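Local structure of nucleoside phosphorylase, putative (Trypanosoma brucei, 3BJE) at residues G150-S155 with T289-E294; E154-L159 with C313-K318; A160-R165 with Q238-T243. The protein catalyses the phosphorolysis of uridine to uracil and ribose 1-phosphate, acting as a homodimer. All blocks are in the same frame, centred on the assembly; numbering follows the deposited sequence. Where two conformers were deposited one is given.

Contact 1: G150-S155 with T289-E294; sequences GSPAES and TNIEME. With R1P (1-O-phosphono-alpha-D-ribofuranose), chain C; URA (uracil), chain D.
Gly-150 and Ile-291 form a single antiparallel bridge of the hydrogen-bonded type, closed by Gly-150 N to Ile-291 O (2.8 Å) and Ile-291 N to Gly-150 O (2.7 Å), where strands 142-151 and 284-292 of the phosphorylase-superfamily fold meet beside the uracil and ribose pockets. The first bond lies in the carbonyl plane of its acceptor, whereas Ile-291 N approaches Gly-150 O from 37° above the plane. One residue on, a side chain takes over from the backbone. Ser-151 has OG opposite its own N (chi1 176°), a setting that carries the hydroxyl across to Thr-289 O, which it meets at 2.8 Å. The same OG accepts from Ala-153 N in an ST turn, so one buried oxygen joins the neighbouring strand to the bend that follows its own. Pro-152 supplies the apolar part: its CD and CG sit against Ile-291 CD1, with CD at 4.1 Å, the two side chains meeting at a slant. The amide of Asn-290 is turned away from 150-155, with OD1 bonded to Thr-244.

Beyond the bridge, residues 292-294 run into the substrate site. Glu-292 OE1 takes the N-H of Glu-294 and is also paired with Arg-145 and Thr-295, while OE2 is bonded to Thr-246; these partners fix the carboxylate and the turn that brings Met-293 and Glu-294 to the sugar. Glu-294 OE2 accepts from R1P O3 in a very short, somewhat doubtful bond (2.5 Å). Gly-150 N comes within 3.3 Å of uracil C4, and Met-293 N donates to the ribose O2 at 3.0 Å while Met-293 CG lies 3.6 Å from uracil O2.

Contact 2: E154-L159 with C313-K318; sequences ESVPPL and CVVVSK. With URA (uracil), chain D.
The loop that follows strand 142-151 folds back over the last residues of strand 308-318, whose Val-316 and Ser-317 line the uracil pocket of this phosphorylase. Two polar links hold it, one at each end. At the far end Leu-159 N donates to Val-315 O at 2.8 Å, arriving on a lone pair in the carbonyl plane. Leu-159 is in a left-handed backbone conformation (phi 68°), and the end of its side chain comes back to the strand: CD2 rests 3.6 Å from Val-315 O and 3.9 Å from Val-314 CG1; helix 329-348 also touches Leu-159 and Val-314. In the middle, Val-156 CG1 meets Val-315 CG2 at 3.9 Å, and Pro-158 CG meets Lys-318 CG at 4.2 Å, their side chains crossing at a slant.

Lys-318 makes the other link. Its chain is folded at three successive torsions, near -60° at chi2, a curl that brings NZ round to the loop rather than out along the strand. There NZ reaches Val-156 O at 2.7 Å, somewhat tilted from the carbonyl plane, and makes a weak bond to Glu-154 O. The carboxylate of Glu-154 stays beyond salt-bridge distance, while Glu-322 does form a salt bridge to the same ammonium. On the side of the strand that faces the ligand, Val-316 CG2 is 3.8 Å from uracil C6 and Ser-317 CB 3.7 Å from uracil O4.

An ammonium held by Val-156 O and Glu-322, with only a weak bond to Glu-154 O, would probably keep its charge and add an electrostatic tie to the apolar packing of the valines and Leu-159.

Contact 3: A160-R165 with Q238-T243; sequences ALAVTR and QYVIGT
Strands 161-164 and 239-243 run parallel, their short axes 4.6 Å apart and inclined at 32°, and their side chains mesh on two faces. On one face Leu-161 pairs with Tyr-239 and Val-163 with Ile-241; on the other Ala-162 pairs with Val-240. The small methyl of Ala-162 leaves a shallow dip that Val-240 fills, its CG2 touching Ala-162 CB at 3.8 Å. With CG1 anti to the carbonyl carbon (chi1 -62°), Val-240 has this CG2 between N and the carbonyl carbon. On the first face the bumps are larger. Leu-161 CB and Tyr-239 CB abut at 4.1 Å, and the phenol swings away to its hydroxyl partner Asp-224. Val-163 CB lies 3.4 Å from Val-240 O and faces Ile-241 CG1 at 4.3 Å, while its CG2 is obliquely near the tyrosine ring. Helix 213-228 packs on this face, with Ile-219, Cys-220 and Cys-223 reaching the four side chains.

Backbone bonds run the length of the pair, from Leu-161 N to Gln-238 O (2.9 Å) through Val-163 N to Val-240 O (2.8 Å) and on to Arg-165 N with Gly-242 O. At this last pair the chain turns a corner, and Arg-165, in the conformer described, lays its guanidinium across Ile-241: the CG2 methyl sits over one face, 3.6 Å from NH2 and offset toward the rim. Its NH1 is held by Glu-286. Thr-164 and Gly-242 form no side-chain pair; Thr-164 OG1 bonds Thr-244 OG1. Such a parallel pair, covered by a helix on one side, belongs to the alpha/beta core of the phosphorylase superfamily.

Contacts 1 and 3 pair strands, whereas contact 2 lays the loop 154-159 on strand 308-318; the strands involved are neighbours. Strand 308-318 lies between strand 142-151 of contact 1 and strand 161-169 of contact 3, while strands 239-246 and 284-292 join contacts 3 and 1 through Thr-243 and Thr-289. The touching residues of contact 1 are all buried; contacts 2 and 3 are partly buried, with exposed Glu-154 and Gln-238 at their edges. Contacts 1 and 2 touch uracil and share Glu-154 and Ser-155; besides their backbone bonds, contact 1 uses a serine hydroxyl and contact 2 a lysine ammonium. Contact 3, farther from the ligands, relies on regular parallel backbone bonds and apolar packing.

Contact 1: G150-S155 with T289-E294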
ATOM      1  N   GLY A 150       5.718  -9.033  12.368  1.00 17.01           N
ATOM      2  CA  GLY A 150       5.995 -10.436  12.650  1.00 14.07           C
ATOM      3  C   GLY A 150       7.476 -10.634  12.897  1.00 14.17           C
ATOM      4  O   GLY A 150       8.283  -9.773  12.523  1.00 16.60           O
ATOM      5  N   SER A 151       7.831 -11.735  13.566  1.00 18.43           N
ATOM      6  CA  SER A 151       9.240 -12.120  13.691  1.00 18.34           C
ATOM      7  C   SER A 151       9.460 -13.568  13.273  1.00 16.06           C
ATOM      8  O   SER A 151       8.756 -14.459  13.747  1.00 17.29           O
ATOM      9  CB  SER A 151       9.766 -11.937  15.114  1.00 18.27           C
ATOM     10  OG  SER A 151      11.108 -12.406  15.218  1.00 18.18           O
ATOM     11  N   PRO A 152      10.442 -13.800  12.389  1.00 13.68           N
ATOM     12  CA  PRO A 152      10.880 -15.131  11.997  1.00 13.93           C
ATOM     13  C   PRO A 152      11.987 -15.699  12.891  1.00 17.29           C
ATOM     14  O   PRO A 152      12.453 -16.809  12.647  1.00 19.02           O
ATOM     15  CB  PRO A 152      11.447 -14.880  10.601  1.00 15.41           C
ATOM     16  CG  PRO A 152      12.066 -13.567  10.735  1.00 16.67           C
ATOM     17  CD  PRO A 152      11.151 -12.767  11.599  1.00 15.19           C
ATOM     18  N   ALA A 153      12.407 -14.927  13.892  1.00 16.80           N
ATOM     19  CA  ALA A 153      13.520 -15.296  14.774  1.00 17.36           C
ATOM     20  C   ALA A 153      13.028 -16.041  16.004  1.00 19.31           C
ATOM     21  O   ALA A 153      12.194 -15.527  16.748  1.00 17.65           O
ATOM     22  CB  ALA A 153      14.248 -14.048  15.216  1.00 17.15           C
ATOM     23  N   GLU A 154      13.557 -17.239  16.241  1.00 23.00           N
ATOM     24  CA  GLU A 154      13.110 -18.028  17.392  1.00 26.84           C
ATOM     25  C   GLU A 154      13.394 -17.304  18.700  1.00 24.64           C
ATOM     26  O   GLU A 154      12.576 -17.332  19.609  1.00 21.55           O
ATOM     27  CB  GLU A 154      13.739 -19.435  17.393  1.00 29.69           C
ATOM     28  CG  GLU A 154      13.616 -20.226  18.713  1.00 38.34           C
ATOM     29  CD  GLU A 154      12.216 -20.218  19.346  1.00 46.29           C
ATOM     30  OE1 GLU A 154      11.228 -19.814  18.682  1.00 50.21           O
ATOM     31  OE2 GLU A 154      12.114 -20.620  20.532  1.00 51.19           O
ATOM     32  N   SER A 155      14.531 -16.630  18.778  1.00 24.98           N
ATOM     33  CA  SER A 155      14.939 -15.971  20.015  1.00 26.88           C
ATOM     34  C   SER A 155      14.033 -14.782  20.395  1.00 26.14           C
ATOM     35  O   SER A 155      13.878 -14.475  21.574  1.00 30.31           O
ATOM     36  CB  SER A 155      16.392 -15.496  19.892  1.00 26.72           C
ATOM     37  OG  SER A 155      16.534 -14.542  18.853  1.00 31.21           O
ATOM     38  N   THR A 289      15.262  -9.806  12.351  1.00 19.32           N
ATOM     39  CA  THR A 289      14.467  -9.763  13.564  1.00 18.90           C
ATOM     40  C   THR A 289      12.973  -9.611  13.324  1.00 18.61           C
ATOM     41  O   THR A 289      12.164  -9.981  14.161  1.00 18.98           O
ATOM     42  CB  THR A 289      14.923  -8.600  14.483  1.00 18.74           C
ATOM     43  OG1 THR A 289      15.095  -7.414  13.700  1.00 22.15           O
ATOM     44  CG2 THR A 289      16.226  -8.973  15.229  1.00 19.48           C
ATOM     45  N   ASN A 290      12.575  -9.003  12.204  1.00 16.01           N
ATOM     46  CA  ASN A 290      11.163  -8.777  11.997  1.00 17.39           C
ATOM     47  C   ASN A 290      10.789  -8.623  10.542  1.00 18.99           C
ATOM     48  O   ASN A 290      11.643  -8.372   9.704  1.00 18.37           O
ATOM     49  CB  ASN A 290      10.621  -7.608  12.849  1.00 18.36           C
ATOM     50  CG  ASN A 290      11.255  -6.259  12.518  1.00 20.45           C
ATOM     51  OD1 ASN A 290      12.451  -6.149  12.255  1.00 19.58           O
ATOM     52  ND2 ASN A 290      10.435  -5.210  12.573  1.00 20.64           N
ATOM     53  N   ILE A 291       9.497  -8.793  10.280  1.00 17.94           N
ATOM     54  CA  ILE A 291       8.904  -8.638   8.949  1.00 17.37           C
ATOM     55  C   ILE A 291       7.674  -7.746   9.086  1.00 17.39           C
ATOM     56  O   ILE A 291       6.838  -7.974   9.972  1.00 18.06           O
ATOM     57  CB  ILE A 291       8.431  -9.988   8.360  1.00 19.24           C
ATOM     58  CG1 ILE A 291       9.591 -10.980   8.275  1.00 21.75           C
ATOM     59  CG2 ILE A 291       7.748  -9.785   6.989  1.00 20.59           C
ATOM     60  CD1 ILE A 291       9.140 -12.443   8.095  1.00 22.68           C
ATOM     61  N   GLU A 292       7.560  -6.747   8.222  1.00 19.22           N
ATOM     62  CA  GLU A 292       6.415  -5.838   8.222  1.00 17.91           C
ATOM     63  C   GLU A 292       6.278  -5.194   6.824  1.00 18.41           C
ATOM     64  O   GLU A 292       6.819  -5.735   5.825  1.00 17.82           O
ATOM     65  CB  GLU A 292       6.501  -4.819   9.377  1.00 17.30           C
ATOM     66  CG  GLU A 292       7.856  -4.117   9.558  1.00 17.83           C
ATOM     67  CD  GLU A 292       8.124  -3.142   8.442  1.00 19.55           C
ATOM     68  OE1 GLU A 292       7.652  -1.990   8.563  1.00 21.52           O
ATOM     69  OE2 GLU A 292       8.778  -3.556   7.455  1.00 21.59           O
ATOM     70  N   MET A 293       5.578  -4.065   6.716  1.00 18.05           N
ATOM     71  CA  MET A 293       5.193  -3.558   5.387  1.00 17.97           C
ATOM     72  C   MET A 293       5.619  -2.126   5.016  1.00 17.92           C
ATOM     73  O   MET A 293       5.245  -1.655   3.947  1.00 19.52           O
ATOM     74  CB  MET A 293       3.675  -3.693   5.217  1.00 20.66           C
ATOM     75  CG  MET A 293       3.205  -5.141   5.234  1.00 20.63           C
ATOM     76  SD  MET A 293       1.427  -5.377   5.073  1.00 19.39           S
ATOM     77  CE  MET A 293       1.147  -4.702   3.400  1.00 19.48           C
ATOM     78  N   GLU A 294       6.401  -1.444   5.862  1.00 17.82           N
ATOM     79  CA  GLU A 294       6.767  -0.033   5.610  1.00 17.27           C
ATOM     80  C   GLU A 294       8.243   0.355   5.702  1.00 17.76           C
ATOM     81  O   GLU A 294       8.654   1.345   5.100  1.00 19.79           O
ATOM     82  CB  GLU A 294       5.974   0.876   6.568  1.00 20.23           C
ATOM     83  CG  GLU A 294       4.464   0.897   6.289  1.00 20.25           C
ATOM     84  CD  GLU A 294       3.656  -0.089   7.131  1.00 21.62           C
ATOM     85  OE1 GLU A 294       4.030  -0.368   8.279  1.00 29.02           O
ATOM     86  OE2 GLU A 294       2.602  -0.604   6.649  1.00 19.90           O
TER
HETATM   87  C5  R1P C 401      -0.471  -5.014   8.661  1.00 22.94           C
HETATM   88  O5  R1P C 401      -1.367  -5.601   9.616  1.00 20.82           O
HETATM   89  C4  R1P C 401       0.028  -3.668   9.152  1.00 21.45           C
HETATM   90  O4  R1P C 401       0.541  -3.753  10.494  1.00 28.06           O
HETATM   91  C1  R1P C 401       1.914  -3.348  10.537  1.00 27.13           C
HETATM   92  C2  R1P C 401       2.398  -3.573   9.094  1.00 24.34           C
HETATM   93  O2  R1P C 401       3.639  -2.933   8.716  1.00 19.17           O
HETATM   94  C3  R1P C 401       1.166  -3.136   8.298  1.00 21.59           C
HETATM   95  O3  R1P C 401       1.044  -1.706   8.212  1.00 20.92           O
HETATM   96  O1  R1P C 401       2.110  -1.989  11.051  1.00 24.69           O
HETATM   97  P   R1P C 401       1.026  -0.987  11.710  1.00 24.37           P
HETATM   98  O1P R1P C 401       0.111  -0.760  10.497  1.00 24.46           O
HETATM   99  O2P R1P C 401       1.845   0.231  12.098  1.00 25.15           O
HETATM  100  O3P R1P C 401       0.313  -1.672  12.831  1.00 25.49           O
HETATM  101  N1  URA D 501       2.432  -6.931  10.536  1.00 23.69           N
HETATM  102  C2  URA D 501       2.958  -7.529   9.444  1.00 17.09           C
HETATM  103  O2  URA D 501       3.177  -6.881   8.371  1.00 16.44           O
HETATM  104  N3  URA D 501       3.236  -8.823   9.472  1.00 18.01           N
HETATM  105  C4  URA D 501       3.001  -9.566  10.571  1.00 19.21           C
HETATM  106  O4  URA D 501       3.289 -10.774  10.539  1.00 20.74           O
HETATM  107  C5  URA D 501       2.451  -8.978  11.693  1.00 21.54           C
HETATM  108  C6  URA D 501       2.168  -7.626  11.647  1.00 22.36           C

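Contact 2: E154-L159 with C313-K318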
ATOM      1  N   GLU A 154      13.557 -17.239  16.241  1.00 23.00           N
ATOM      2  CA  GLU A 154      13.110 -18.028  17.392  1.00 26.84           C
ATOM      3  C   GLU A 154      13.394 -17.304  18.700  1.00 24.64           C
ATOM      4  O   GLU A 154      12.576 -17.332  19.609  1.00 21.55           O
ATOM      5  CB  GLU A 154      13.739 -19.435  17.393  1.00 29.69           C
ATOM      6  CG  GLU A 154      13.616 -20.226  18.713  1.00 38.34           C
ATOM      7  CD  GLU A 154      12.216 -20.218  19.346  1.00 46.29           C
ATOM      8  OE1 GLU A 154      11.228 -19.814  18.682  1.00 50.21           O
ATOM      9  OE2 GLU A 154      12.114 -20.620  20.532  1.00 51.19           O
ATOM     10  N   SER A 155      14.531 -16.630  18.778  1.00 24.98           N
ATOM     11  CA  SER A 155      14.939 -15.971  20.015  1.00 26.88           C
ATOM     12  C   SER A 155      14.033 -14.782  20.395  1.00 26.14           C
ATOM     13  O   SER A 155      13.878 -14.475  21.574  1.00 30.31           O
ATOM     14  CB  SER A 155      16.392 -15.496  19.892  1.00 26.72           C
ATOM     15  OG  SER A 155      16.534 -14.542  18.853  1.00 31.21           O
ATOM     16  N   VAL A 156      13.428 -14.123  19.412  1.00 22.67           N
ATOM     17  CA  VAL A 156      12.720 -12.875  19.667  1.00 22.01           C
ATOM     18  C   VAL A 156      11.378 -13.117  20.375  1.00 23.10           C
ATOM     19  O   VAL A 156      10.493 -13.752  19.814  1.00 22.80           O
ATOM     20  CB  VAL A 156      12.505 -12.092  18.362  1.00 20.22           C
ATOM     21  CG1 VAL A 156      11.673 -10.839  18.612  1.00 24.76           C
ATOM     22  CG2 VAL A 156      13.855 -11.726  17.725  1.00 18.72           C
ATOM     23  N   PRO A 157      11.218 -12.598  21.613  1.00 22.67           N
ATOM     24  CA  PRO A 157       9.975 -12.861  22.357  1.00 23.59           C
ATOM     25  C   PRO A 157       8.724 -12.174  21.783  1.00 22.11           C
ATOM     26  O   PRO A 157       8.839 -11.122  21.161  1.00 24.09           O
ATOM     27  CB  PRO A 157      10.257 -12.280  23.751  1.00 24.20           C
ATOM     28  CG  PRO A 157      11.711 -11.967  23.790  1.00 24.43           C
ATOM     29  CD  PRO A 157      12.151 -11.759  22.385  1.00 23.98           C
ATOM     30  N   PRO A 158       7.533 -12.748  22.040  1.00 21.12           N
ATOM     31  CA  PRO A 158       6.262 -12.100  21.741  1.00 18.21           C
ATOM     32  C   PRO A 158       6.202 -10.719  22.396  1.00 17.85           C
ATOM     33  O   PRO A 158       6.590 -10.569  23.556  1.00 18.52           O
ATOM     34  CB  PRO A 158       5.227 -13.024  22.395  1.00 20.35           C
ATOM     35  CG  PRO A 158       5.880 -14.337  22.474  1.00 21.80           C
ATOM     36  CD  PRO A 158       7.338 -14.064  22.675  1.00 21.50           C
ATOM     37  N   LEU A 159       5.748  -9.725  21.642  1.00 17.17           N
ATOM     38  CA  LEU A 159       5.561  -8.367  22.147  1.00 18.16           C
ATOM     39  C   LEU A 159       6.857  -7.631  22.501  1.00 20.67           C
ATOM     40  O   LEU A 159       6.805  -6.557  23.104  1.00 20.78           O
ATOM     41  CB  LEU A 159       4.578  -8.348  23.338  1.00 16.18           C
ATOM     42  CG  LEU A 159       3.197  -8.938  23.030  1.00 19.05           C
ATOM     43  CD1 LEU A 159       2.349  -8.991  24.287  1.00 21.66           C
ATOM     44  CD2 LEU A 159       2.498  -8.136  21.925  1.00 20.34           C
ATOM     45  N   CYS A 313       9.103  -1.827  15.981  1.00 16.58           N
ATOM     46  CA  CYS A 313       7.785  -2.428  15.852  1.00 17.21           C
ATOM     47  C   CYS A 313       7.557  -3.487  16.905  1.00 18.30           C
ATOM     48  O   CYS A 313       8.436  -4.289  17.153  1.00 18.69           O
ATOM     49  CB  CYS A 313       7.631  -3.074  14.478  1.00 16.63           C
ATOM     50  SG  CYS A 313       7.811  -1.950  13.072  1.00 20.39           S
ATOM     51  N   VAL A 314       6.360  -3.495  17.487  1.00 18.47           N
ATOM     52  CA  VAL A 314       5.979  -4.489  18.462  1.00 19.89           C
ATOM     53  C   VAL A 314       5.694  -5.821  17.752  1.00 19.41           C
ATOM     54  O   VAL A 314       4.935  -5.865  16.786  1.00 19.88           O
ATOM     55  CB  VAL A 314       4.727  -4.016  19.276  1.00 19.18           C
ATOM     56  CG1 VAL A 314       4.270  -5.066  20.289  1.00 16.93           C
ATOM     57  CG2 VAL A 314       5.011  -2.690  19.992  1.00 18.85           C
ATOM     58  N   VAL A 315       6.277  -6.906  18.269  1.00 17.75           N
ATOM     59  CA  VAL A 315       6.111  -8.227  17.650  1.00 19.18           C
ATOM     60  C   VAL A 315       4.752  -8.791  18.046  1.00 20.58           C
ATOM     61  O   VAL A 315       4.559  -9.206  19.185  1.00 20.75           O
ATOM     62  CB  VAL A 315       7.259  -9.187  18.040  1.00 19.94           C
ATOM     63  CG1 VAL A 315       7.058 -10.611  17.457  1.00 20.90           C
ATOM     64  CG2 VAL A 315       8.590  -8.621  17.589  1.00 15.57           C
ATOM     65  N   VAL A 316       3.804  -8.779  17.112  1.00 19.48           N
ATOM     66  CA  VAL A 316       2.449  -9.281  17.362  1.00 19.63           C
ATOM     67  C   VAL A 316       2.175 -10.641  16.718  1.00 22.77           C
ATOM     68  O   VAL A 316       1.129 -11.243  16.957  1.00 25.10           O
ATOM     69  CB  VAL A 316       1.381  -8.283  16.894  1.00 21.50           C
ATOM     70  CG1 VAL A 316       1.545  -6.938  17.607  1.00 21.73           C
ATOM     71  CG2 VAL A 316       1.444  -8.096  15.371  1.00 22.97           C
ATOM     72  N   SER A 317       3.112 -11.125  15.912  1.00 23.13           N
ATOM     73  CA  SER A 317       2.975 -12.434  15.297  0.50 24.39           C
ATOM     74  C   SER A 317       4.300 -13.158  15.374  1.00 24.42           C
ATOM     75  O   SER A 317       5.320 -12.672  14.895  1.00 22.11           O
ATOM     76  CB  SER A 317       2.541 -12.306  13.841  0.50 22.56           C
ATOM     77  OG  SER A 317       2.521 -13.581  13.219  0.50 24.01           O
ATOM     78  N   LYS A 318       4.291 -14.318  16.018  1.00 30.02           N
ATOM     79  CA  LYS A 318       5.465 -15.163  16.044  1.00 34.48           C
ATOM     80  C   LYS A 318       5.168 -16.225  15.027  1.00 35.94           C
ATOM     81  O   LYS A 318       4.217 -16.994  15.161  1.00 33.09           O
ATOM     82  CB  LYS A 318       5.717 -15.772  17.423  1.00 35.73           C
ATOM     83  CG  LYS A 318       6.472 -14.855  18.395  1.00 37.47           C
ATOM     84  CD  LYS A 318       7.877 -14.434  17.921  1.00 35.94           C
ATOM     85  CE  LYS A 318       8.858 -15.589  17.706  1.00 33.03           C
ATOM     86  NZ  LYS A 318       9.491 -16.074  18.960  1.00 27.98           N
TER
HETATM   87  N1  URA D 501       2.432  -6.931  10.536  1.00 23.69           N
HETATM   88  C2  URA D 501       2.958  -7.529   9.444  1.00 17.09           C
HETATM   89  O2  URA D 501       3.177  -6.881   8.371  1.00 16.44           O
HETATM   90  N3  URA D 501       3.236  -8.823   9.472  1.00 18.01           N
HETATM   91  C4  URA D 501       3.001  -9.566  10.571  1.00 19.21           C
HETATM   92  O4  URA D 501       3.289 -10.774  10.539  1.00 20.74           O
HETATM   93  C5  URA D 501       2.451  -8.978  11.693  1.00 21.54           C
HETATM   94  C6  URA D 501       2.168  -7.626  11.647  1.00 22.36           C

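Contact 3: A160-R165 with Q238-T243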
ATOM      1  N   ALA A 160       8.011  -8.184  22.128  1.00 18.59           N
ATOM      2  CA  ALA A 160       9.258  -7.418  22.143  1.00 15.51           C
ATOM      3  C   ALA A 160       9.181  -6.280  21.119  1.00 15.51           C
ATOM      4  O   ALA A 160       8.382  -6.324  20.165  1.00 17.79           O
ATOM      5  CB  ALA A 160      10.443  -8.307  21.831  1.00 16.72           C
ATOM      6  N   LEU A 161      10.010  -5.264  21.349  1.00 14.05           N
ATOM      7  CA  LEU A 161      10.150  -4.147  20.414  1.00 14.69           C
ATOM      8  C   LEU A 161      11.330  -4.442  19.514  1.00 16.13           C
ATOM      9  O   LEU A 161      12.471  -4.480  19.954  1.00 17.96           O
ATOM     10  CB  LEU A 161      10.345  -2.821  21.151  1.00 17.52           C
ATOM     11  CG  LEU A 161      10.309  -1.548  20.280  1.00 15.96           C
ATOM     12  CD1 LEU A 161       8.957  -1.368  19.560  1.00 19.66           C
ATOM     13  CD2 LEU A 161      10.655  -0.305  21.121  1.00 17.93           C
ATOM     14  N   ALA A 162      11.054  -4.672  18.232  1.00 16.42           N
ATOM     15  CA  ALA A 162      12.106  -4.976  17.276  1.00 16.68           C
ATOM     16  C   ALA A 162      12.543  -3.673  16.592  1.00 16.77           C
ATOM     17  O   ALA A 162      11.771  -3.032  15.850  1.00 16.63           O
ATOM     18  CB  ALA A 162      11.620  -5.985  16.262  1.00 17.96           C
ATOM     19  N   VAL A 163      13.790  -3.292  16.860  1.00 17.23           N
ATOM     20  CA  VAL A 163      14.346  -2.025  16.418  1.00 17.20           C
ATOM     21  C   VAL A 163      15.160  -2.279  15.157  1.00 15.85           C
ATOM     22  O   VAL A 163      16.006  -3.165  15.137  1.00 17.80           O
ATOM     23  CB  VAL A 163      15.247  -1.431  17.525  1.00 17.64           C
ATOM     24  CG1 VAL A 163      15.811  -0.069  17.107  1.00 18.73           C
ATOM     25  CG2 VAL A 163      14.468  -1.322  18.811  1.00 15.22           C
ATOM     26  N   THR A 164      14.883  -1.507  14.106  1.00 17.54           N
ATOM     27  CA  THR A 164      15.538  -1.683  12.817  1.00 16.57           C
ATOM     28  C   THR A 164      16.943  -1.101  12.808  1.00 16.47           C
ATOM     29  O   THR A 164      17.131   0.042  13.244  1.00 16.58           O
ATOM     30  CB  THR A 164      14.743  -0.966  11.704  1.00 15.63           C
ATOM     31  OG1 THR A 164      13.432  -1.542  11.619  1.00 16.87           O
ATOM     32  CG2 THR A 164      15.455  -1.075  10.338  1.00 15.86           C
ATOM     33  N   ARG A 165      17.925  -1.913  12.393  1.00 17.15           N
ATOM     34  CA  ARG A 165      19.216  -1.391  11.963  0.50 14.62           C
ATOM     35  C   ARG A 165      19.207  -1.419  10.434  1.00 15.44           C
ATOM     36  O   ARG A 165      18.886  -0.430   9.822  1.00 17.20           O
ATOM     37  CB  ARG A 165      20.402  -2.152  12.565  0.50 14.12           C
ATOM     38  CG  ARG A 165      21.709  -1.432  12.307  0.50 14.43           C
ATOM     39  CD  ARG A 165      22.921  -2.151  12.860  0.50 15.30           C
ATOM     40  NE  ARG A 165      23.016  -2.166  14.324  0.50 15.83           N
ATOM     41  CZ  ARG A 165      22.925  -3.263  15.086  0.50 15.99           C
ATOM     42  NH1 ARG A 165      22.695  -4.457  14.555  0.50 16.09           N
ATOM     43  NH2 ARG A 165      23.058  -3.167  16.404  0.50 18.06           N
ATOM     44  N   GLN A 238      11.038  -5.544  26.607  1.00 17.25           N
ATOM     45  CA  GLN A 238      12.123  -6.238  25.941  1.00 19.28           C
ATOM     46  C   GLN A 238      12.266  -5.663  24.534  1.00 17.32           C
ATOM     47  O   GLN A 238      11.278  -5.266  23.916  1.00 17.81           O
ATOM     48  CB  GLN A 238      11.858  -7.747  25.894  1.00 21.42           C
ATOM     49  CG  GLN A 238      11.847  -8.405  27.284  1.00 24.50           C
ATOM     50  CD  GLN A 238      11.549  -9.905  27.250  1.00 28.86           C
ATOM     51  OE1 GLN A 238      10.519 -10.340  26.722  1.00 38.16           O
ATOM     52  NE2 GLN A 238      12.446 -10.703  27.831  1.00 35.57           N
ATOM     53  N   TYR A 239      13.505  -5.610  24.056  1.00 16.50           N
ATOM     54  CA  TYR A 239      13.787  -5.192  22.694  1.00 17.66           C
ATOM     55  C   TYR A 239      14.925  -5.981  22.065  1.00 19.43           C
ATOM     56  O   TYR A 239      15.736  -6.609  22.760  1.00 18.84           O
ATOM     57  CB  TYR A 239      14.080  -3.690  22.624  1.00 20.70           C
ATOM     58  CG  TYR A 239      15.413  -3.258  23.181  1.00 23.11           C
ATOM     59  CD1 TYR A 239      16.494  -2.989  22.338  1.00 25.10           C
ATOM     60  CD2 TYR A 239      15.584  -3.085  24.535  1.00 21.47           C
ATOM     61  CE1 TYR A 239      17.724  -2.571  22.852  1.00 26.67           C
ATOM     62  CE2 TYR A 239      16.813  -2.672  25.068  1.00 23.99           C
ATOM     63  CZ  TYR A 239      17.875  -2.414  24.220  1.00 22.69           C
ATOM     64  OH  TYR A 239      19.084  -1.995  24.746  1.00 28.77           O
ATOM     65  N   VAL A 240      14.944  -5.940  20.737  1.00 20.11           N
ATOM     66  CA  VAL A 240      15.970  -6.564  19.915  1.00 19.21           C
ATOM     67  C   VAL A 240      16.337  -5.601  18.784  1.00 18.59           C
ATOM     68  O   VAL A 240      15.534  -4.745  18.414  1.00 18.42           O
ATOM     69  CB  VAL A 240      15.480  -7.923  19.327  1.00 21.13           C
ATOM     70  CG1 VAL A 240      15.178  -8.918  20.446  1.00 21.76           C
ATOM     71  CG2 VAL A 240      14.252  -7.758  18.425  1.00 18.84           C
ATOM     72  N   ILE A 241      17.549  -5.731  18.254  1.00 17.07           N
ATOM     73  CA  ILE A 241      17.997  -4.917  17.125  1.00 18.29           C
ATOM     74  C   ILE A 241      18.466  -5.826  16.011  1.00 17.83           C
ATOM     75  O   ILE A 241      19.219  -6.769  16.257  1.00 19.51           O
ATOM     76  CB  ILE A 241      19.192  -4.004  17.457  1.00 22.08           C
ATOM     77  CG1 ILE A 241      18.973  -3.253  18.772  1.00 27.77           C
ATOM     78  CG2 ILE A 241      19.438  -3.035  16.284  1.00 21.11           C
ATOM     79  CD1 ILE A 241      20.255  -2.765  19.396  1.00 34.18           C
ATOM     80  N   GLY A 242      18.069  -5.512  14.784  1.00 15.67           N
ATOM     81  CA  GLY A 242      18.476  -6.337  13.662  1.00 16.31           C
ATOM     82  C   GLY A 242      17.868  -5.890  12.361  1.00 17.11           C
ATOM     83  O   GLY A 242      17.411  -4.754  12.226  1.00 18.89           O
ATOM     84  N   THR A 243      17.851  -6.806  11.401  1.00 14.99           N
ATOM     85  CA  THR A 243      17.407  -6.481  10.064  1.00 15.61           C
ATOM     86  C   THR A 243      15.904  -6.685   9.950  1.00 16.57           C
ATOM     87  O   THR A 243      15.365  -7.712  10.379  1.00 16.10           O
ATOM     88  CB  THR A 243      18.166  -7.336   9.025  1.00 14.76           C
ATOM     89  OG1 THR A 243      19.549  -6.986   9.047  1.00 17.53           O
ATOM     90  CG2 THR A 243      17.636  -7.103   7.621  1.00 15.23           C
TER